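Local coordinates for protein Niban 2 (Homo sapiens, PDB 7CTP) that may suppress apoptosis and promote melanoma cell invasion, and is a PH-domain protein of the cytosol and plasma membrane with cadherin-binding and transcription-coactivator activities, at residues Val37-Ser42 with Pro298-Val303; Ser218-Gly223 with Thr510-Leu515; Asp309-Ser314 with Ala527-Val532; Lys315-Ser320 with Gln519-Glu524; Ala324-Lys329 with Asn534-Val539. One frame throughout, in Å; residues are numbered along the deposited sequence.

Contact 1 of 5, residues Val37-Ser42 with Pro298-Val303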
# COMPACT_ATOMS: atom_id res chain seq x y z
N VAL A 37 21.78 -4.61 4.02
CA VAL A 37 21.18 -5.94 4.18
C VAL A 37 20.23 -6.21 3.02
O VAL A 37 20.25 -7.29 2.41
CB VAL A 37 20.46 -6.05 5.54
CG1 VAL A 37 19.70 -7.38 5.64
CG2 VAL A 37 21.45 -5.89 6.71
N ALA A 38 19.38 -5.23 2.70
CA ALA A 38 18.49 -5.37 1.55
C ALA A 38 19.26 -5.57 0.26
O ALA A 38 18.85 -6.36 -0.60
CB ALA A 38 17.59 -4.13 1.44
N LEU A 39 20.38 -4.86 0.11
CA LEU A 39 21.22 -5.01 -1.08
C LEU A 39 21.80 -6.42 -1.14
O LEU A 39 21.76 -7.07 -2.20
CB LEU A 39 22.34 -3.97 -1.07
CG LEU A 39 23.32 -4.01 -2.24
CD1 LEU A 39 22.60 -3.69 -3.54
CD2 LEU A 39 24.46 -3.02 -2.00
N PHE A 40 22.34 -6.91 -0.02
CA PHE A 40 22.89 -8.26 -0.01
C PHE A 40 21.82 -9.30 -0.35
O PHE A 40 22.08 -10.23 -1.13
CB PHE A 40 23.50 -8.57 1.36
CG PHE A 40 23.92 -10.00 1.49
CD1 PHE A 40 25.11 -10.43 0.92
CD2 PHE A 40 23.11 -10.93 2.13
CE1 PHE A 40 25.50 -11.75 1.02
CE2 PHE A 40 23.50 -12.26 2.23
CZ PHE A 40 24.70 -12.66 1.68
N ASN A 41 20.63 -9.18 0.24
CA ASN A 41 19.59 -10.19 -0.01
C ASN A 41 19.18 -10.20 -1.48
O ASN A 41 18.95 -11.27 -2.07
CB ASN A 41 18.38 -9.94 0.88
CG ASN A 41 18.66 -10.22 2.34
OD1 ASN A 41 19.52 -11.04 2.68
ND2 ASN A 41 17.92 -9.56 3.22
N SER A 42 19.06 -9.02 -2.09
CA SER A 42 18.66 -8.94 -3.48
C SER A 42 19.76 -9.50 -4.37
O SER A 42 19.49 -10.29 -5.29
CB SER A 42 18.34 -7.49 -3.87
OG SER A 42 18.05 -7.38 -5.26
N PRO A 298 27.55 1.14 -5.33
CA PRO A 298 28.45 0.34 -6.18
C PRO A 298 29.60 -0.29 -5.41
O PRO A 298 29.91 -1.47 -5.62
CB PRO A 298 28.94 1.35 -7.23
CG PRO A 298 27.87 2.39 -7.28
CD PRO A 298 27.40 2.51 -5.86
N ALA A 299 30.23 0.46 -4.49
CA ALA A 299 31.29 -0.11 -3.67
C ALA A 299 30.78 -1.30 -2.87
O ALA A 299 31.46 -2.33 -2.76
CB ALA A 299 31.87 0.96 -2.75
N MET A 300 29.57 -1.18 -2.31
CA MET A 300 28.98 -2.29 -1.56
C MET A 300 28.73 -3.49 -2.45
O MET A 300 28.97 -4.63 -2.04
CB MET A 300 27.67 -1.84 -0.90
CG MET A 300 27.86 -0.91 0.25
SD MET A 300 26.26 -0.60 0.98
CE MET A 300 26.70 0.67 2.15
N GLN A 301 28.24 -3.26 -3.68
CA GLN A 301 28.01 -4.36 -4.61
C GLN A 301 29.29 -5.14 -4.87
O GLN A 301 29.28 -6.37 -4.93
CB GLN A 301 27.42 -3.82 -5.92
CG GLN A 301 26.02 -3.23 -5.74
CD GLN A 301 25.51 -2.52 -6.97
OE1 GLN A 301 24.46 -1.87 -6.94
NE2 GLN A 301 26.24 -2.64 -8.07
N ALA A 302 30.41 -4.43 -5.01
CA ALA A 302 31.67 -5.11 -5.29
C ALA A 302 32.08 -6.02 -4.14
O ALA A 302 32.54 -7.15 -4.36
CB ALA A 302 32.77 -4.09 -5.58
N VAL A 303 31.90 -5.55 -2.90
CA VAL A 303 32.25 -6.38 -1.74
C VAL A 303 31.32 -7.58 -1.65
O VAL A 303 31.77 -8.71 -1.40
CB VAL A 303 32.22 -5.54 -0.45
CG1 VAL A 303 32.41 -6.44 0.76
CG2 VAL A 303 33.30 -4.44 -0.50

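Contact 2 of 5, residues Ser218-Gly223 with Thr510-Leu515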
# COMPACT_ATOMS: atom_id res chain seq x y z
N SER A 218 11.24 -0.68 17.93
CA SER A 218 12.06 -0.09 18.98
C SER A 218 11.24 0.81 19.90
O SER A 218 11.69 1.12 21.01
CB SER A 218 13.23 0.69 18.36
OG SER A 218 12.84 2.01 18.04
N LYS A 219 10.06 1.23 19.46
CA LYS A 219 9.10 1.96 20.28
C LYS A 219 8.01 1.04 20.82
O LYS A 219 6.95 1.52 21.24
CB LYS A 219 8.48 3.09 19.46
CG LYS A 219 9.51 3.95 18.75
CD LYS A 219 10.44 4.64 19.75
CE LYS A 219 11.47 5.50 19.02
NZ LYS A 219 12.56 5.97 19.92
N GLU A 220 8.27 -0.27 20.80
CA GLU A 220 7.36 -1.29 21.31
C GLU A 220 6.04 -1.33 20.53
O GLU A 220 4.99 -1.65 21.09
CB GLU A 220 7.13 -1.11 22.82
CG GLU A 220 8.42 -1.43 23.61
CD GLU A 220 8.35 -1.14 25.10
OE1 GLU A 220 8.90 -0.10 25.54
OE2 GLU A 220 7.78 -1.96 25.85
N LEU A 221 6.09 -1.03 19.23
CA LEU A 221 4.93 -1.09 18.35
C LEU A 221 5.12 -2.24 17.37
O LEU A 221 5.96 -2.18 16.47
CB LEU A 221 4.73 0.23 17.61
CG LEU A 221 4.55 1.48 18.46
CD1 LEU A 221 4.42 2.70 17.57
CD2 LEU A 221 3.34 1.34 19.36
N TYR A 222 4.30 -3.28 17.52
CA TYR A 222 4.45 -4.51 16.75
C TYR A 222 3.20 -4.74 15.92
O TYR A 222 2.08 -4.46 16.38
CB TYR A 222 4.70 -5.71 17.67
CG TYR A 222 6.09 -5.82 18.24
CD1 TYR A 222 7.08 -6.54 17.59
CD2 TYR A 222 6.42 -5.22 19.46
CE1 TYR A 222 8.36 -6.65 18.11
CE2 TYR A 222 7.69 -5.32 19.99
CZ TYR A 222 8.66 -6.04 19.32
OH TYR A 222 9.93 -6.14 19.85
N GLY A 223 3.37 -5.26 14.72
CA GLY A 223 2.25 -5.66 13.89
C GLY A 223 2.01 -4.70 12.74
O GLY A 223 2.57 -3.61 12.66
N THR A 510 12.74 -12.10 26.50
CA THR A 510 13.87 -13.02 26.49
C THR A 510 15.06 -12.41 25.76
O THR A 510 16.20 -12.50 26.22
CB THR A 510 13.46 -14.35 25.85
OG1 THR A 510 12.42 -14.96 26.63
CG2 THR A 510 14.64 -15.30 25.78
N CYS A 511 14.80 -11.76 24.62
CA CYS A 511 15.84 -11.48 23.63
C CYS A 511 16.39 -10.06 23.64
O CYS A 511 17.58 -9.88 23.39
CB CYS A 511 15.31 -11.76 22.22
SG CYS A 511 14.92 -13.45 21.90
N LYS A 512 15.55 -9.05 23.87
CA LYS A 512 15.95 -7.68 23.52
C LYS A 512 17.19 -7.26 24.30
O LYS A 512 18.04 -6.52 23.77
CB LYS A 512 14.81 -6.70 23.75
CG LYS A 512 15.15 -5.28 23.27
CD LYS A 512 13.92 -4.39 23.03
CE LYS A 512 12.70 -4.85 23.81
NZ LYS A 512 11.42 -4.35 23.21
N SER A 513 17.32 -7.72 25.54
CA SER A 513 18.50 -7.38 26.33
C SER A 513 19.71 -8.20 25.92
O SER A 513 20.85 -7.77 26.13
CB SER A 513 18.21 -7.58 27.82
OG SER A 513 17.94 -8.94 28.08
N GLU A 514 19.49 -9.37 25.33
CA GLU A 514 20.55 -10.36 25.11
C GLU A 514 21.15 -10.31 23.71
O GLU A 514 22.34 -10.61 23.55
CB GLU A 514 20.00 -11.76 25.36
CG GLU A 514 19.62 -12.04 26.81
CD GLU A 514 20.77 -11.79 27.77
OE1 GLU A 514 21.89 -12.28 27.50
OE2 GLU A 514 20.55 -11.10 28.79
N LEU A 515 20.35 -9.94 22.71
CA LEU A 515 20.83 -9.94 21.33
C LEU A 515 22.10 -9.14 21.09
O LEU A 515 22.96 -9.61 20.32
CB LEU A 515 19.71 -9.42 20.40
CG LEU A 515 18.51 -10.34 20.20
CD1 LEU A 515 17.49 -9.65 19.31
CD2 LEU A 515 18.96 -11.67 19.59

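Contact 3 of 5, residues Asp309-Ser314 with Ala527-Val532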
# COMPACT_ATOMS: atom_id res chain seq x y z
N ASP A 309 30.31 -15.81 -0.58
CA ASP A 309 30.33 -17.07 0.14
C ASP A 309 30.75 -16.88 1.60
O ASP A 309 30.25 -17.58 2.49
CB ASP A 309 31.25 -18.06 -0.56
CG ASP A 309 30.72 -18.50 -1.91
OD1 ASP A 309 29.52 -18.30 -2.16
OD2 ASP A 309 31.51 -19.05 -2.70
N GLN A 310 31.67 -15.95 1.85
CA GLN A 310 32.12 -15.71 3.22
C GLN A 310 31.05 -14.99 4.03
O GLN A 310 30.91 -15.23 5.24
CB GLN A 310 33.42 -14.91 3.20
CG GLN A 310 34.63 -15.68 2.64
CD GLN A 310 34.44 -16.18 1.21
OE1 GLN A 310 34.15 -15.40 0.29
NE2 GLN A 310 34.58 -17.49 1.02
N ILE A 311 30.30 -14.09 3.40
CA ILE A 311 29.19 -13.43 4.09
C ILE A 311 28.13 -14.46 4.47
O ILE A 311 27.62 -14.46 5.60
CB ILE A 311 28.61 -12.30 3.22
CG1 ILE A 311 29.67 -11.23 2.96
CG2 ILE A 311 27.39 -11.67 3.91
CD1 ILE A 311 29.23 -10.15 1.99
N ILE A 312 27.80 -15.37 3.55
CA ILE A 312 26.81 -16.41 3.85
C ILE A 312 27.28 -17.27 5.02
O ILE A 312 26.50 -17.59 5.93
CB ILE A 312 26.55 -17.27 2.60
CG1 ILE A 312 25.89 -16.44 1.49
CG2 ILE A 312 25.68 -18.48 2.96
CD1 ILE A 312 25.88 -17.13 0.15
N THR A 313 28.56 -17.65 5.01
CA THR A 313 29.12 -18.45 6.10
C THR A 313 29.03 -17.72 7.43
O THR A 313 28.66 -18.30 8.46
CB THR A 313 30.57 -18.78 5.77
OG1 THR A 313 30.59 -19.65 4.62
CG2 THR A 313 31.26 -19.45 6.95
N SER A 314 29.37 -16.43 7.43
CA SER A 314 29.32 -15.65 8.66
C SER A 314 27.89 -15.49 9.14
O SER A 314 27.61 -15.60 10.34
CB SER A 314 29.99 -14.29 8.43
OG SER A 314 29.51 -13.32 9.35
N ALA A 527 29.57 -5.80 8.46
CA ALA A 527 28.51 -5.31 9.33
C ALA A 527 27.43 -4.56 8.56
O ALA A 527 26.31 -4.42 9.05
CB ALA A 527 29.09 -4.41 10.43
N ARG A 528 27.75 -4.04 7.36
CA ARG A 528 26.71 -3.42 6.55
C ARG A 528 25.78 -4.45 5.93
O ARG A 528 24.69 -4.09 5.46
CB ARG A 528 27.30 -2.56 5.43
CG ARG A 528 28.03 -1.30 5.87
CD ARG A 528 27.16 -0.38 6.73
NE ARG A 528 25.98 0.19 6.05
CZ ARG A 528 25.98 1.34 5.38
NH1 ARG A 528 27.10 2.05 5.26
NH2 ARG A 528 24.85 1.80 4.83
N PHE A 529 26.17 -5.73 5.92
CA PHE A 529 25.39 -6.75 5.24
C PHE A 529 24.77 -7.76 6.19
O PHE A 529 23.93 -8.55 5.75
CB PHE A 529 26.27 -7.51 4.24
CG PHE A 529 27.14 -6.61 3.43
CD1 PHE A 529 26.58 -5.57 2.70
CD2 PHE A 529 28.51 -6.75 3.46
CE1 PHE A 529 27.38 -4.70 1.99
CE2 PHE A 529 29.33 -5.89 2.73
CZ PHE A 529 28.77 -4.87 2.00
N ILE A 530 25.18 -7.75 7.45
CA ILE A 530 24.72 -8.70 8.46
C ILE A 530 24.35 -7.90 9.70
O ILE A 530 25.18 -7.18 10.25
CB ILE A 530 25.79 -9.75 8.81
CG1 ILE A 530 26.23 -10.50 7.54
CG2 ILE A 530 25.27 -10.69 9.89
CD1 ILE A 530 27.36 -11.48 7.78
N LEU A 531 23.10 -8.05 10.15
CA LEU A 531 22.62 -7.42 11.37
C LEU A 531 22.12 -8.49 12.34
O LEU A 531 21.41 -9.41 11.93
CB LEU A 531 21.47 -6.44 11.06
CG LEU A 531 21.87 -5.17 10.32
CD1 LEU A 531 20.64 -4.40 9.85
CD2 LEU A 531 22.72 -4.30 11.23
N VAL A 532 22.49 -8.35 13.62
CA VAL A 532 22.00 -9.28 14.63
C VAL A 532 20.48 -9.37 14.57
O VAL A 532 19.89 -10.46 14.56
CB VAL A 532 22.47 -8.86 16.03
CG1 VAL A 532 21.73 -9.67 17.10
CG2 VAL A 532 23.97 -9.05 16.18

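Contact 4 of 5, residues Lys315-Ser320 with Gln519-Glu524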
# COMPACT_ATOMS: atom_id res chain seq x y z
N LYS A 315 26.96 -15.25 8.21
CA LYS A 315 25.54 -15.15 8.56
C LYS A 315 25.05 -16.45 9.19
O LYS A 315 24.36 -16.44 10.22
CB LYS A 315 24.73 -14.79 7.31
CG LYS A 315 23.36 -14.15 7.59
CD LYS A 315 22.69 -13.58 6.32
CE LYS A 315 23.32 -12.25 5.84
NZ LYS A 315 22.44 -11.03 6.04
N GLU A 316 25.43 -17.60 8.62
CA GLU A 316 24.99 -18.89 9.14
C GLU A 316 25.60 -19.19 10.51
O GLU A 316 24.94 -19.79 11.36
CB GLU A 316 25.32 -19.99 8.13
CG GLU A 316 24.96 -21.43 8.55
CD GLU A 316 23.60 -21.57 9.21
OE1 GLU A 316 23.52 -22.23 10.27
OE2 GLU A 316 22.60 -21.04 8.67
N HIS A 317 26.84 -18.75 10.74
CA HIS A 317 27.44 -18.95 12.06
C HIS A 317 26.70 -18.14 13.12
O HIS A 317 26.41 -18.64 14.21
CB HIS A 317 28.92 -18.58 12.03
CG HIS A 317 29.63 -18.79 13.34
ND1 HIS A 317 30.09 -17.75 14.11
CD2 HIS A 317 29.95 -19.93 14.00
CE1 HIS A 317 30.66 -18.23 15.20
NE2 HIS A 317 30.60 -19.55 15.16
N LEU A 318 26.40 -16.87 12.81
CA LEU A 318 25.60 -16.06 13.73
C LEU A 318 24.25 -16.70 13.98
O LEU A 318 23.79 -16.80 15.13
CB LEU A 318 25.43 -14.65 13.15
CG LEU A 318 24.50 -13.67 13.86
CD1 LEU A 318 25.01 -13.34 15.26
CD2 LEU A 318 24.37 -12.41 13.01
N ALA A 319 23.59 -17.15 12.91
CA ALA A 319 22.27 -17.76 13.06
C ALA A 319 22.33 -18.97 13.97
O ALA A 319 21.42 -19.20 14.78
CB ALA A 319 21.70 -18.13 11.70
N SER A 320 23.40 -19.77 13.86
CA SER A 320 23.51 -20.98 14.67
C SER A 320 23.57 -20.64 16.15
O SER A 320 22.98 -21.35 16.98
CB SER A 320 24.74 -21.78 14.26
OG SER A 320 25.92 -21.13 14.71
N GLN A 519 26.74 -9.29 18.69
CA GLN A 519 27.36 -8.41 17.71
C GLN A 519 28.81 -8.79 17.46
O GLN A 519 29.31 -8.69 16.33
CB GLN A 519 27.29 -6.95 18.16
CG GLN A 519 27.85 -5.98 17.12
CD GLN A 519 26.97 -5.89 15.89
OE1 GLN A 519 25.75 -5.88 16.00
NE2 GLN A 519 27.60 -5.82 14.72
N GLU A 520 29.50 -9.24 18.51
CA GLU A 520 30.93 -9.52 18.43
C GLU A 520 31.26 -10.64 17.46
O GLU A 520 32.44 -10.82 17.13
CB GLU A 520 31.47 -9.84 19.82
CG GLU A 520 30.82 -11.06 20.45
CD GLU A 520 31.45 -11.44 21.78
OE1 GLU A 520 31.11 -12.52 22.31
OE2 GLU A 520 32.26 -10.64 22.30
N LEU A 521 30.26 -11.40 17.00
CA LEU A 521 30.47 -12.48 16.04
C LEU A 521 30.49 -12.00 14.59
O LEU A 521 30.81 -12.80 13.70
CB LEU A 521 29.36 -13.52 16.18
CG LEU A 521 29.12 -14.11 17.57
CD1 LEU A 521 27.89 -15.02 17.54
CD2 LEU A 521 30.35 -14.86 18.07
N ILE A 522 30.16 -10.74 14.33
CA ILE A 522 30.04 -10.23 12.97
C ILE A 522 31.35 -9.54 12.60
O ILE A 522 31.73 -8.54 13.21
CB ILE A 522 28.85 -9.28 12.83
CG1 ILE A 522 27.52 -10.03 13.04
CG2 ILE A 522 28.84 -8.62 11.45
CD1 ILE A 522 26.35 -9.10 13.24
N PHE A 523 32.04 -10.09 11.60
CA PHE A 523 33.23 -9.45 11.05
C PHE A 523 32.91 -8.02 10.62
O PHE A 523 31.93 -7.79 9.92
CB PHE A 523 33.72 -10.29 9.87
CG PHE A 523 34.91 -9.71 9.15
CD1 PHE A 523 35.99 -9.20 9.84
CD2 PHE A 523 34.94 -9.72 7.77
CE1 PHE A 523 37.09 -8.68 9.16
CE2 PHE A 523 36.03 -9.21 7.08
CZ PHE A 523 37.10 -8.69 7.78
N GLU A 524 33.75 -7.07 11.05
CA GLU A 524 33.40 -5.66 10.93
C GLU A 524 33.21 -5.24 9.47
O GLU A 524 32.34 -4.41 9.17
CB GLU A 524 34.47 -4.80 11.61
CG GLU A 524 34.33 -3.30 11.37
CD GLU A 524 35.65 -2.56 11.55
OE1 GLU A 524 35.86 -1.53 10.87
OE2 GLU A 524 36.48 -3.03 12.37

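Contact 5 of 5, residues Ala324-Lys329 with Asn534-Val539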
# COMPACT_ATOMS: atom_id res chain seq x y z
N ALA A 324 20.61 -21.60 18.93
CA ALA A 324 20.90 -22.26 20.20
C ALA A 324 20.23 -21.54 21.37
O ALA A 324 19.78 -22.18 22.33
CB ALA A 324 22.41 -22.34 20.42
N PHE A 325 20.14 -20.21 21.28
CA PHE A 325 19.63 -19.39 22.37
C PHE A 325 18.11 -19.35 22.40
O PHE A 325 17.50 -19.48 23.47
CB PHE A 325 20.22 -17.99 22.23
CG PHE A 325 19.55 -16.94 23.07
CD1 PHE A 325 19.64 -16.96 24.45
CD2 PHE A 325 18.87 -15.89 22.47
CE1 PHE A 325 19.03 -15.98 25.22
CE2 PHE A 325 18.26 -14.90 23.23
CZ PHE A 325 18.34 -14.95 24.61
N ILE A 326 17.46 -19.20 21.24
CA ILE A 326 16.05 -18.86 21.21
C ILE A 326 15.16 -19.95 20.62
O ILE A 326 13.93 -19.90 20.84
CB ILE A 326 15.83 -17.53 20.46
CG1 ILE A 326 14.50 -16.91 20.88
CG2 ILE A 326 15.81 -17.77 18.96
CD1 ILE A 326 14.37 -16.76 22.39
N LEU A 327 15.71 -20.91 19.88
CA LEU A 327 14.86 -21.87 19.18
C LEU A 327 13.93 -22.65 20.10
O LEU A 327 12.75 -22.83 19.73
CB LEU A 327 15.72 -22.83 18.34
CG LEU A 327 14.97 -23.64 17.29
CD1 LEU A 327 14.18 -22.72 16.39
CD2 LEU A 327 15.94 -24.48 16.47
N PRO A 328 14.36 -23.16 21.27
CA PRO A 328 13.41 -23.88 22.13
C PRO A 328 12.16 -23.07 22.47
O PRO A 328 11.04 -23.54 22.24
CB PRO A 328 14.24 -24.18 23.39
CG PRO A 328 15.63 -24.28 22.89
CD PRO A 328 15.73 -23.22 21.81
N LYS A 329 12.34 -21.86 22.99
CA LYS A 329 11.21 -21.02 23.38
C LYS A 329 10.38 -20.61 22.16
O LYS A 329 9.15 -20.54 22.25
CB LYS A 329 11.69 -19.80 24.15
CG LYS A 329 12.29 -20.14 25.51
CD LYS A 329 12.89 -18.92 26.18
CE LYS A 329 13.41 -19.24 27.57
NZ LYS A 329 14.56 -20.17 27.55
N ASN A 534 18.24 -8.63 12.17
CA ASN A 534 17.68 -9.26 10.97
C ASN A 534 17.93 -10.77 10.97
O ASN A 534 17.07 -11.54 10.53
CB ASN A 534 18.29 -8.65 9.71
CG ASN A 534 17.79 -7.26 9.44
OD1 ASN A 534 17.87 -6.38 10.30
ND2 ASN A 534 17.25 -7.04 8.24
N THR A 535 19.11 -11.18 11.41
CA THR A 535 19.42 -12.61 11.48
C THR A 535 18.51 -13.30 12.49
O THR A 535 17.94 -14.36 12.21
CB THR A 535 20.89 -12.80 11.83
OG1 THR A 535 21.70 -12.13 10.85
CG2 THR A 535 21.24 -14.29 11.85
N TYR A 536 18.34 -12.68 13.66
CA TYR A 536 17.41 -13.18 14.66
C TYR A 536 15.99 -13.29 14.10
O TYR A 536 15.32 -14.31 14.28
CB TYR A 536 17.44 -12.26 15.88
CG TYR A 536 16.25 -12.38 16.81
CD1 TYR A 536 16.04 -13.53 17.56
CD2 TYR A 536 15.35 -11.33 16.96
CE1 TYR A 536 14.96 -13.64 18.43
CE2 TYR A 536 14.27 -11.42 17.83
CZ TYR A 536 14.08 -12.58 18.56
OH TYR A 536 13.01 -12.67 19.42
N GLU A 537 15.53 -12.26 13.39
CA GLU A 537 14.18 -12.32 12.83
C GLU A 537 14.05 -13.41 11.78
O GLU A 537 12.99 -14.03 11.65
CB GLU A 537 13.79 -10.95 12.26
CG GLU A 537 13.65 -9.89 13.34
CD GLU A 537 13.03 -8.60 12.84
OE1 GLU A 537 12.62 -8.54 11.65
OE2 GLU A 537 12.94 -7.65 13.65
N GLU A 538 15.13 -13.68 11.03
CA GLU A 538 15.10 -14.79 10.08
C GLU A 538 15.03 -16.13 10.80
O GLU A 538 14.37 -17.06 10.33
CB GLU A 538 16.33 -14.75 9.16
CG GLU A 538 16.35 -13.60 8.16
CD GLU A 538 17.60 -13.59 7.29
OE1 GLU A 538 18.03 -12.49 6.87
OE2 GLU A 538 18.15 -14.68 7.03
N VAL A 539 15.70 -16.25 11.95
CA VAL A 539 15.61 -17.47 12.75
C VAL A 539 14.17 -17.69 13.21
O VAL A 539 13.62 -18.79 13.11
CB VAL A 539 16.58 -17.41 13.95
CG1 VAL A 539 16.22 -18.49 14.99
CG2 VAL A 539 18.01 -17.59 13.47

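Contact 1 of 5, residues Val37-Ser42 with Pro298-Val303
The carboxamide of Q301 is the one flat group among the touching side chains, and L39 meets Q301 mainly at the aliphatic CG rather than at the carboxamide: CD1 and CD2 of L39 are each 4.1 Å from CG of Q301. Beyond CG the chain of Q301 runs extended, and its amide turns back along its own helix, where OE1 accepts a hydrogen bond from NE2 of Q297. A glycerol, probably from the crystallisation liquor, lies about 3 Å from the Q301 side chain.

The tighter touch is made by L39 CD2, which comes to 3.6 Å from CB of M300. L39 reaches it because CG stands opposite the backbone N (chi1 180°), which sends the isobutyl group straight across the gap between the helices. M300 offers only the root of its side chain to L39. Its thioether, extended beyond CG, leads off toward R528 in a loop. The side chains of L39 and Q301 meet at about a right angle, and no hydrogen bond joins the two segments.

L39 also reaches I304, one turn further along the partner helix, while the F40 ring packs on M308, I311 and K315 of that helix. The arrangement is that of helix-on-helix packing. A single buried leucine on helix 10-48 carries this point of contact with the very long helix 260-337, in the helical body that accompanies the PH domain in this piece of Niban 2.

Contact 2 of 5, residues Ser218-Gly223 with Thr510-Leu515
K512 brings its ammonium group close to both an acid and a phenol without a hydrogen bond or salt bridge to either. Its NZ is 4.1 Å from OH of Y222 and 4.2 Å from the methylene CG of E220. The carboxylate itself is more distant, with OE2 of E220 5.1 Å from NZ of K512. The lysine chain is bent on the way, its chi3 of 23° being nearly eclipsed.

E220 owes its position to a backbone turn. With positive phi (63°) it is the C-prime residue of a Schellman motif that ends helix 204-218, in which L221 N bonds to R216 O and E220 N to Q217 O. E220 also touches a crystal neighbour, so its pose may partly reflect the lattice. Y222 follows two residues on; its side chain packs on L504, K505 and A508 of helix 464-511 and sends its hydroxyl toward the lysine.

On the other side the chain turns just beyond K512, where C511 O accepts from both E514 N and L515 N. C511 and L515 face inward onto Y536, while K512 extends toward 218-223 and is exposed.

Little surface is buried, and two of the three touching residues are exposed. The chemistry is therefore that of a loose surface cluster, in which attraction between E220 and K512 would act at a distance, probably weakened by solvent.

Contact 3 of 5, residues Asp309-Ser314 with Ala527-Val532
I530 carries CG1 anti to its carbonyl carbon (chi1 -57°) and is extended on to CD1 (chi2 175°), which stretches this branch out to the flank of the helix; there I311, whose chi1 of -62° leaves CG2 opposite the backbone N, presents that methyl to meet it. CG2 of I311 lies 3.9 Å from CD1 of I530 and 4.0 Å from its CG1. CD1 of I530 also lies 3.7 Å from the carbonyl O of I311.

One turn further on, S314 closes over this methyl. OG of S314 is only 3.2 Å from CD1 of I530, a tight approach for oxygen and carbon. This hydroxyl is buried by the contact and has no hydrogen-bonding partner in the model, so a polar atom is covered here by hydrocarbon.

The other branch of I311 serves a second residue: CD1 of I311 comes obliquely to the F529 ring, 3.8 Å from CD2. One face of that ring is occupied by R528, whose CB stands 4.0 Å above the plane toward the rim, so F529 is backed by the preceding residue of its own loop.

The segment 527-532 comes from the connection between helices 464-511 and 532-555, and L531 is the N-cap of the latter. Helix 10-48 flanks the site with F40 on I311 and Q34 on L531, and R528 NH2 bonds to E32 O there. F529 also rests on V303 and I304, so the loop is wedged between helices 10-48 and 260-337.

Contact 4 of 5, residues Lys315-Ser320 with Gln519-Glu524
Apolar contacts carry this junction, and L318 supplies most of them through its two methyls. CD1 of L318 meets CD1 of L521 at 4.0 Å, while CD2 of L318 turns to I522 and lies 3.9 Å from both its CG1 and its CD1. Chi1 of 173° sets CG of L318 opposite the backbone N, and chi2 of 64° then directs one methyl to each loop residue. L521 and L318 also mark where the backbones come nearest, with 6.5 Å between their CA atoms.

Aromatic contact is marginal. The imidazole of H317 receives the other methyl of L521 obliquely, with CE1 of H317 4.4 Å from CD2 of L521. H317 is exposed and also touches a crystal neighbour.

No hydrogen bond crosses between the two segments. S320 OG donates to the carbonyl O of H317 at 2.6 Å, reaching it at a bent C=O angle of 127°. In the loop, I522 N bonds to Q519 O in the 3-10 segment 519-521 that carries L521.

Around the site, K315 NZ reaches past I530 to hydrogen-bond F529 O, tying helix 260-337 to the same connection further along. L318 and I522 both touch I530, and helix 532-555 completes the setting: T535 packs on L318 and A319, and V532 on Q519 and I522. The loop thus lies in the angle between helices 260-337 and 532-555.

Contact 5 of 5, residues Ala324-Lys329 with Asn534-Val539
I326 meets Y536 and V539 in helix-against-helix packing, with helix 260-337 on one side and the start of helix 532-555 on the other. Going along 324-329, F325 comes first. Its CB faces the partner helix, but its ring lies beyond contact with it and instead makes a cation-pi pair with R517.

I326 follows and does the touching with both branches. At chi1 -158° its CG1 is opposite the backbone N, and CG2 takes the crowded position between N and the carbonyl carbon. CG1 of I326 approaches the Y536 ring at its edge, near the ring plane, 4.1 Å from CE1. The side chains of I326 and Y536 meet at about a right angle. C511 of helix 464-511 packs on both I326 and Y536, so three helices share this buried spot.

Beyond I326 the helix is kinked: the nitrogens of P328 and K329 have no bond to the preceding turn, the proline because its N carries no hydrogen. Just before this kink, the second branch of I326 completes the contact, its CG2 resting 4.1 Å from CG1 of V539.

In the fold
Contacts 1, 3, 4 and 5 all use helix 260-337, at successive positions along its length; contact 2 does not. Contacts 1 and 5 pair it with another helix and are buried. Contacts 3 and 4, whose centres are about 7 Å apart, pair it with the connection leading into helix 532-555; contact 3 is buried, whereas contact 4 reaches the surface through H317. Contact 2 is a surface contact of polar groups not in bonding range, while the other four rest on hydrocarbon contacts, with one covered hydroxyl in contact 3. Its centre is about 13 Å from that of contact 5, which contact 2 meets through the end of helix 464-511. No hydrogen bond spans any contact.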